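Local coordinates for hypothetical protein (Exiguobacterium sibiricum, PDB 2HKV), which is of unknown function but belongs to the DinB superfamily, is built largely of helices, and carries a bound nickel ion held by histidines, at residues A[3-8]-A[113-118]; A[33-38]-A[43-48]; A[55-60]-A[118-123]. All coordinates share one frame; numbering follows the deposited sequence. Where two conformers were deposited one is given.

Contact 1: residues A[3-8]-A[113-118]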
# COMPACT_ATOMS: atom_id res chain seq x y z
N THR A 3 -9.62 19.66 4.14
CA THR A 3 -10.78 18.80 4.01
C THR A 3 -10.60 17.47 4.70
O THR A 3 -9.47 17.08 5.09
CB THR A 3 -11.03 18.51 2.51
OG1 THR A 3 -9.92 17.78 2.02
CG2 THR A 3 -11.21 19.82 1.68
N ASP A 4 -11.68 16.72 4.81
CA ASP A 4 -11.61 15.41 5.43
C ASP A 4 -10.66 14.45 4.66
O ASP A 4 -9.90 13.69 5.30
CB ASP A 4 -13.01 14.84 5.61
CG ASP A 4 -13.64 15.26 6.96
OD1 ASP A 4 -13.35 16.39 7.40
OD2 ASP A 4 -14.36 14.44 7.58
N TRP A 5 -10.64 14.52 3.34
CA TRP A 5 -9.69 13.70 2.58
C TRP A 5 -8.25 14.17 2.77
O TRP A 5 -7.34 13.36 2.86
CB TRP A 5 -10.05 13.61 1.08
CG TRP A 5 -9.87 14.88 0.27
CD1 TRP A 5 -10.81 15.83 0.01
CD2 TRP A 5 -8.70 15.28 -0.42
NE1 TRP A 5 -10.28 16.85 -0.76
CE2 TRP A 5 -8.99 16.51 -1.06
CE3 TRP A 5 -7.42 14.73 -0.56
CZ2 TRP A 5 -8.03 17.20 -1.85
CZ3 TRP A 5 -6.48 15.40 -1.31
CH2 TRP A 5 -6.79 16.62 -1.96
N GLN A 6 -8.00 15.50 2.83
CA GLN A 6 -6.65 15.98 3.09
C GLN A 6 -6.16 15.55 4.47
O GLN A 6 -4.98 15.18 4.64
CB GLN A 6 -6.56 17.49 3.00
CG GLN A 6 -6.71 18.02 1.55
CD GLN A 6 -7.09 19.49 1.41
OE1 GLN A 6 -7.73 20.09 2.25
NE2 GLN A 6 -6.71 20.03 0.27
N GLN A 7 -7.07 15.62 5.45
CA GLN A 7 -6.77 15.14 6.81
C GLN A 7 -6.39 13.67 6.81
O GLN A 7 -5.43 13.26 7.47
CB GLN A 7 -7.99 15.35 7.69
CG GLN A 7 -7.84 14.80 9.06
CD GLN A 7 -9.10 15.04 9.97
OE1 GLN A 7 -10.27 14.81 9.59
NE2 GLN A 7 -8.83 15.52 11.18
N ALA A 8 -7.14 12.88 6.06
CA ALA A 8 -6.94 11.42 5.96
C ALA A 8 -5.59 11.10 5.34
O ALA A 8 -4.81 10.28 5.82
CB ALA A 8 -7.98 10.84 5.14
N SER A 113 -6.86 12.84 -11.77
CA SER A 113 -7.10 14.08 -11.04
C SER A 113 -6.00 14.36 -10.02
O SER A 113 -5.21 13.48 -9.73
CB SER A 113 -8.43 13.99 -10.31
OG SER A 113 -8.39 13.00 -9.31
N THR A 114 -5.95 15.58 -9.50
CA THR A 114 -5.05 15.93 -8.39
C THR A 114 -5.28 14.99 -7.20
O THR A 114 -4.35 14.45 -6.59
CB THR A 114 -5.30 17.42 -7.94
OG1 THR A 114 -5.24 18.29 -9.08
CG2 THR A 114 -4.27 17.87 -6.93
N THR A 115 -6.55 14.77 -6.88
CA THR A 115 -6.89 13.89 -5.74
C THR A 115 -6.47 12.44 -6.01
O THR A 115 -5.93 11.75 -5.14
CB THR A 115 -8.40 13.99 -5.41
OG1 THR A 115 -8.70 15.38 -5.26
CG2 THR A 115 -8.65 13.37 -4.21
N GLY A 116 -6.68 11.97 -7.23
CA GLY A 116 -6.19 10.65 -7.62
C GLY A 116 -4.69 10.48 -7.56
O GLY A 116 -4.21 9.49 -7.05
N TRP A 117 -3.93 11.46 -8.01
CA TRP A 117 -2.48 11.40 -7.91
C TRP A 117 -1.97 11.40 -6.47
O TRP A 117 -1.03 10.70 -6.14
CB TRP A 117 -1.82 12.53 -8.71
CG TRP A 117 -1.73 12.24 -10.20
CD1 TRP A 117 -2.40 12.88 -11.21
CD2 TRP A 117 -0.93 11.22 -10.82
NE1 TRP A 117 -2.06 12.30 -12.43
CE2 TRP A 117 -1.17 11.29 -12.21
CE3 TRP A 117 -0.04 10.26 -10.33
CZ2 TRP A 117 -0.55 10.44 -13.11
CZ3 TRP A 117 0.60 9.42 -11.25
CH2 TRP A 117 0.33 9.54 -12.62
N LEU A 118 -2.57 12.22 -5.63
CA LEU A 118 -2.24 12.21 -4.22
C LEU A 118 -2.52 10.85 -3.57
O LEU A 118 -1.72 10.35 -2.77
CB LEU A 118 -2.97 13.32 -3.53
CG LEU A 118 -2.52 14.75 -3.79
CD1 LEU A 118 -3.54 15.85 -3.37
CD2 LEU A 118 -1.10 15.03 -3.25
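Thr115 sets its methyl over one face of the Trp5 indole, in one of the two conformers modelled for that tryptophan. Thr115 CG2 stands 4.1 Å from the centroid of the six-membered ring of Trp5 and only 10° off its normal, a clear CH-pi contact. Trp5 CG lies between its own backbone N and carbonyl carbon (chi1 69°), which places the indole against helix 114-138. With CG2 anti to the backbone N, the Thr115 hydroxyl lies beside that N, and OG1 comes to 3.9 Å from Trp5 CZ2 over the same face. Leu118 meets the ring differently: its CD1 arrives at the edge, in the ring plane, 3.6 Å from Trp5 CZ3. The opposite face is backed by Gln6 CG, so the indole is sandwiched between the two helices. Thr115 of the second subunit packs on Trp5 as well.

Both helix starts are capped: Thr3 OG1 accepts from Gln6 N and Gln6 OE1 from Thr3 N, while Ser113 OG accepts from Gly116 N. A capping box on Thr3 and Gln6, an N-cap serine on the partner and a tryptophan between them make this a junction of two helix N-termini at one end of the helical bundle.

Contact 2: residues A[33-38]-A[43-48]; sequences DKRPIS and VYEVAV
The loop that leads into helix 43-61 folds back on the first turn of that helix, with Lys34, Arg35 and Pro36 meeting Val43 and Glu45. Its fixed point is a backbone bond: Val43 N donates to Lys34 O at 3.0 Å, with the donor almost in line with the C=O bond (176°). The side chain of Val43 leans on the same carbonyl. Its CG1 is anti to the backbone N (chi1 169°), which leaves Val43 CG2 beside that N and 3.7 Å from Lys34 O. Val43 CG2 also faces Pro36 CD at 4.4 Å, a loose apolar touch; Pro36 packs against Tyr135 and Leu138 of helix 114-138 as well.

This is a loop-to-helix connection of the DinB bundle, and the backbone between Trp32 and Tyr44 adds a further hydrogen bond beside it. The Lys34 ammonium forms its salt bridge with Asp31.

On the outer side the link is ionic. Arg35 NH2 forms a salt bridge with Glu45 OE2 at 3.1 Å. The oxygen OE2 lies at the guanidinium edge, near its plane, but the carboxylate itself is turned 82° from that plane, so one nitrogen makes the approach and no side-by-side pairing forms. The bend of Arg35 at chi3 brings the guanidinium round to the glutamate, whose chain runs out extended beyond CG. At the start of a helix the carboxylate probably also gains from the helix dipole. Glu45 N is hydrogen-bonded to Ser42 OG, just before the helix. The side chain of Glu45 stays about 11 Å from the nickel ion.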
# COMPACT_ATOMS: atom_id res chain seq x y z
N ASP A 33 23.48 -3.86 -0.02
CA ASP A 33 23.52 -4.45 -1.36
C ASP A 33 22.88 -5.82 -1.48
O ASP A 33 22.87 -6.41 -2.57
CB ASP A 33 24.97 -4.53 -1.87
CG ASP A 33 25.53 -3.16 -2.19
OD1 ASP A 33 24.78 -2.36 -2.82
OD2 ASP A 33 26.68 -2.87 -1.78
N LYS A 34 22.38 -6.36 -0.37
CA LYS A 34 21.69 -7.63 -0.40
C LYS A 34 20.42 -7.54 -1.27
O LYS A 34 19.70 -6.51 -1.28
CB LYS A 34 21.35 -8.09 1.04
CG LYS A 34 22.54 -8.58 1.87
CD LYS A 34 22.26 -9.99 2.48
CE LYS A 34 23.34 -10.52 3.46
NZ LYS A 34 24.16 -9.50 4.27
N ARG A 35 20.15 -8.63 -1.99
CA ARG A 35 18.93 -8.79 -2.79
C ARG A 35 18.22 -10.05 -2.34
O ARG A 35 18.47 -11.12 -2.90
CB ARG A 35 19.25 -8.91 -4.30
CG ARG A 35 20.11 -7.77 -4.81
CD ARG A 35 20.47 -7.91 -6.32
NE ARG A 35 20.48 -6.59 -6.94
CZ ARG A 35 21.43 -5.67 -6.76
NH1 ARG A 35 22.49 -5.91 -5.96
NH2 ARG A 35 21.33 -4.48 -7.36
N PRO A 36 17.37 -9.96 -1.32
CA PRO A 36 16.69 -11.12 -0.76
C PRO A 36 15.74 -11.80 -1.76
O PRO A 36 15.45 -12.96 -1.58
CB PRO A 36 15.87 -10.53 0.41
CG PRO A 36 16.45 -9.18 0.69
CD PRO A 36 17.00 -8.71 -0.62
N ILE A 37 15.23 -11.08 -2.75
CA ILE A 37 14.41 -11.69 -3.81
C ILE A 37 15.17 -11.59 -5.14
O ILE A 37 15.22 -10.53 -5.75
CB ILE A 37 13.05 -10.97 -3.96
CG1 ILE A 37 12.38 -10.81 -2.59
CG2 ILE A 37 12.14 -11.71 -4.93
CD1 ILE A 37 10.91 -10.46 -2.66
N SER A 38 15.76 -12.70 -5.56
CA SER A 38 16.61 -12.72 -6.76
C SER A 38 15.80 -12.20 -7.92
O SER A 38 14.64 -12.58 -8.08
CB SER A 38 17.15 -14.14 -7.05
OG SER A 38 16.18 -14.94 -7.72
N VAL A 43 18.12 -3.99 -1.17
CA VAL A 43 17.65 -3.23 -0.03
C VAL A 43 17.88 -1.75 -0.25
O VAL A 43 16.97 -0.91 -0.05
CB VAL A 43 18.42 -3.65 1.27
CG1 VAL A 43 18.14 -2.72 2.37
CG2 VAL A 43 18.07 -5.05 1.66
N TYR A 44 19.10 -1.39 -0.67
CA TYR A 44 19.40 0.01 -0.82
C TYR A 44 18.53 0.60 -1.95
O TYR A 44 18.04 1.71 -1.82
CB TYR A 44 20.88 0.25 -1.10
CG TYR A 44 21.21 1.62 -1.65
CD1 TYR A 44 21.25 2.73 -0.83
CD2 TYR A 44 21.51 1.80 -3.00
CE1 TYR A 44 21.56 3.98 -1.33
CE2 TYR A 44 21.83 3.04 -3.52
CZ TYR A 44 21.86 4.12 -2.69
OH TYR A 44 22.19 5.36 -3.22
N GLU A 45 18.37 -0.12 -3.05
CA GLU A 45 17.59 0.41 -4.17
C GLU A 45 16.09 0.59 -3.84
O GLU A 45 15.49 1.55 -4.27
CB GLU A 45 17.78 -0.45 -5.42
CG GLU A 45 19.17 -0.39 -6.04
CD GLU A 45 19.43 -1.52 -7.07
OE1 GLU A 45 18.59 -2.44 -7.23
OE2 GLU A 45 20.52 -1.51 -7.71
N VAL A 46 15.51 -0.34 -3.06
CA VAL A 46 14.15 -0.15 -2.53
C VAL A 46 14.07 1.10 -1.68
O VAL A 46 13.15 1.90 -1.82
CB VAL A 46 13.67 -1.35 -1.73
CG1 VAL A 46 12.18 -1.17 -1.31
CG2 VAL A 46 13.71 -2.58 -2.59
N ALA A 47 15.02 1.24 -0.75
CA ALA A 47 15.09 2.39 0.12
C ALA A 47 15.18 3.72 -0.59
O ALA A 47 14.49 4.64 -0.20
CB ALA A 47 16.24 2.25 1.16
N VAL A 48 16.01 3.83 -1.62
CA VAL A 48 16.10 5.08 -2.37
C VAL A 48 14.75 5.41 -3.09
O VAL A 48 14.34 6.57 -3.13
CB VAL A 48 17.26 5.04 -3.42
CG1 VAL A 48 17.27 6.31 -4.28
CG2 VAL A 48 18.61 4.83 -2.71

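Contact 3: residues A[55-60]-A[118-123]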
# COMPACT_ATOMS: atom_id res chain seq x y z
N GLU A 55 7.69 12.62 -4.04
CA GLU A 55 7.95 13.80 -4.87
C GLU A 55 7.95 13.42 -6.35
O GLU A 55 7.32 14.09 -7.16
CB GLU A 55 9.26 14.45 -4.42
CG GLU A 55 9.77 15.56 -5.28
CD GLU A 55 10.95 16.30 -4.68
OE1 GLU A 55 11.30 16.11 -3.48
OE2 GLU A 55 11.56 17.11 -5.43
N ALA A 56 8.61 12.31 -6.68
CA ALA A 56 8.69 11.79 -8.04
C ALA A 56 7.30 11.67 -8.62
O ALA A 56 7.01 12.19 -9.70
CB ALA A 56 9.48 10.40 -8.12
N ASP A 57 6.40 11.01 -7.89
CA ASP A 57 5.09 10.79 -8.46
C ASP A 57 4.37 12.09 -8.72
O ASP A 57 3.62 12.19 -9.68
CB ASP A 57 4.23 9.88 -7.58
CG ASP A 57 4.69 8.40 -7.58
OD1 ASP A 57 5.82 8.05 -8.07
OD2 ASP A 57 3.93 7.55 -7.05
N LEU A 58 4.53 13.08 -7.85
CA LEU A 58 3.80 14.32 -8.03
C LEU A 58 4.40 15.16 -9.13
O LEU A 58 3.66 15.87 -9.80
CB LEU A 58 3.70 15.10 -6.70
CG LEU A 58 2.77 14.46 -5.64
CD1 LEU A 58 2.64 15.38 -4.47
CD2 LEU A 58 1.42 14.14 -6.19
N ARG A 59 5.71 15.06 -9.34
CA ARG A 59 6.37 15.69 -10.48
C ARG A 59 5.90 15.08 -11.80
O ARG A 59 5.60 15.81 -12.77
CB ARG A 59 7.89 15.54 -10.34
CG ARG A 59 8.49 16.44 -9.26
CD ARG A 59 10.02 16.53 -9.25
NE ARG A 59 10.42 17.47 -8.20
CZ ARG A 59 10.66 18.76 -8.38
NH1 ARG A 59 10.62 19.30 -9.58
NH2 ARG A 59 10.96 19.52 -7.34
N ILE A 60 5.91 13.75 -11.86
CA ILE A 60 5.30 13.03 -12.98
C ILE A 60 3.88 13.56 -13.25
O ILE A 60 3.52 13.73 -14.42
CB ILE A 60 5.31 11.50 -12.74
CG1 ILE A 60 6.74 10.96 -12.94
CG2 ILE A 60 4.29 10.77 -13.64
CD1 ILE A 60 7.05 9.69 -12.10
N LEU A 118 -2.57 12.22 -5.63
CA LEU A 118 -2.24 12.21 -4.22
C LEU A 118 -2.52 10.85 -3.57
O LEU A 118 -1.72 10.35 -2.77
CB LEU A 118 -2.97 13.32 -3.53
CG LEU A 118 -2.52 14.75 -3.79
CD1 LEU A 118 -3.54 15.85 -3.37
CD2 LEU A 118 -1.10 15.03 -3.25
N LEU A 119 -3.63 10.22 -3.95
CA LEU A 119 -3.88 8.85 -3.47
C LEU A 119 -2.89 7.84 -4.10
O LEU A 119 -2.42 6.91 -3.40
CB LEU A 119 -5.32 8.42 -3.73
CG LEU A 119 -5.72 6.96 -3.41
CD1 LEU A 119 -5.42 6.61 -1.95
CD2 LEU A 119 -7.21 6.79 -3.76
N GLU A 120 -2.55 7.99 -5.39
CA GLU A 120 -1.64 7.06 -6.05
C GLU A 120 -0.30 7.05 -5.34
O GLU A 120 0.28 5.98 -5.15
CB GLU A 120 -1.46 7.44 -7.52
CG GLU A 120 -0.65 6.46 -8.39
CD GLU A 120 0.87 6.51 -8.12
OE1 GLU A 120 1.37 7.58 -7.74
OE2 GLU A 120 1.58 5.49 -8.29
N ALA A 121 0.17 8.20 -4.89
CA ALA A 121 1.51 8.26 -4.33
C ALA A 121 1.41 7.57 -2.96
O ALA A 121 2.34 6.90 -2.55
CB ALA A 121 1.95 9.70 -4.18
N ALA A 122 0.29 7.76 -2.25
CA ALA A 122 0.06 7.10 -0.96
C ALA A 122 0.14 5.54 -1.05
O ALA A 122 0.90 4.87 -0.32
CB ALA A 122 -1.29 7.55 -0.32
N VAL A 123 -0.64 4.96 -1.94
CA VAL A 123 -0.64 3.51 -2.10
C VAL A 123 0.67 3.00 -2.67
O VAL A 123 1.08 1.90 -2.35
CB VAL A 123 -1.87 2.99 -2.93
CG1 VAL A 123 -3.17 3.36 -2.22
CG2 VAL A 123 -1.90 3.50 -4.37
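Asp57 and Ala121 mark the tight part of this crossing, where their CA atoms come within 6.0 Å. Asp57 CB lies 4.1 Å from Ala121 CB, close because alanine is small. The two nearly antiparallel segments have axes 9.4 Å apart at 151°. Beside this pair the leucines close the buried side, with Leu58 CD1 at 3.9 Å from Leu118 CD2 and the two side chains crossing at about a right angle.

The solvent side belongs to Glu120, which is partly exposed, though its carboxylate still comes close. Its CG is anti to the backbone N (chi1 -174°) and the chain then bends at chi2, bringing Glu120 OE1 to 2.7 Å from Asp57 OD2, with the carboxylate planes 43° apart. Asp57 OD2 is hydrogen-bonded to His124 ND1; His124 binds the nickel together with His49 and His128, so Asp57 lies in the second shell of the metal and probably helps to orient that histidine. With an alanine here in place of Glu120, Asp57 OD2 would keep His124 but would probably be less firmly fixed, and a gap is likely to open beside it, facing His12 of the second subunit.

Among the surrounding helices, Tyr93 and Arg96 of helix 82-98 cover Leu58, Leu9 of helix 4-26 backs Leu118 and Ala122, and Tyr73 of helix 66-73 lies against Ala56 and Ile60.

In the fold
Contacts 1 and 3 sit on the same side of the chain's centre, share Leu118 and both use helix 114-138; contact 1 ties it to helix 4-26, contact 3 to helix 43-61. Contact 2 lies on the opposite side, its centre about 31 Å from that of contact 1, yet shares helix 43-61 with contact 3. Contact 3 is buried and mixes leucine packing with two acids, the side chain of one about 6 Å from the nickel. Contact 1 is partly buried and rests on an aromatic ring packed by a threonine methyl and a leucine, between two capped helix starts. Contact 2, at the surface, relies on a backbone bond and an exposed salt bridge. All three reach the second subunit.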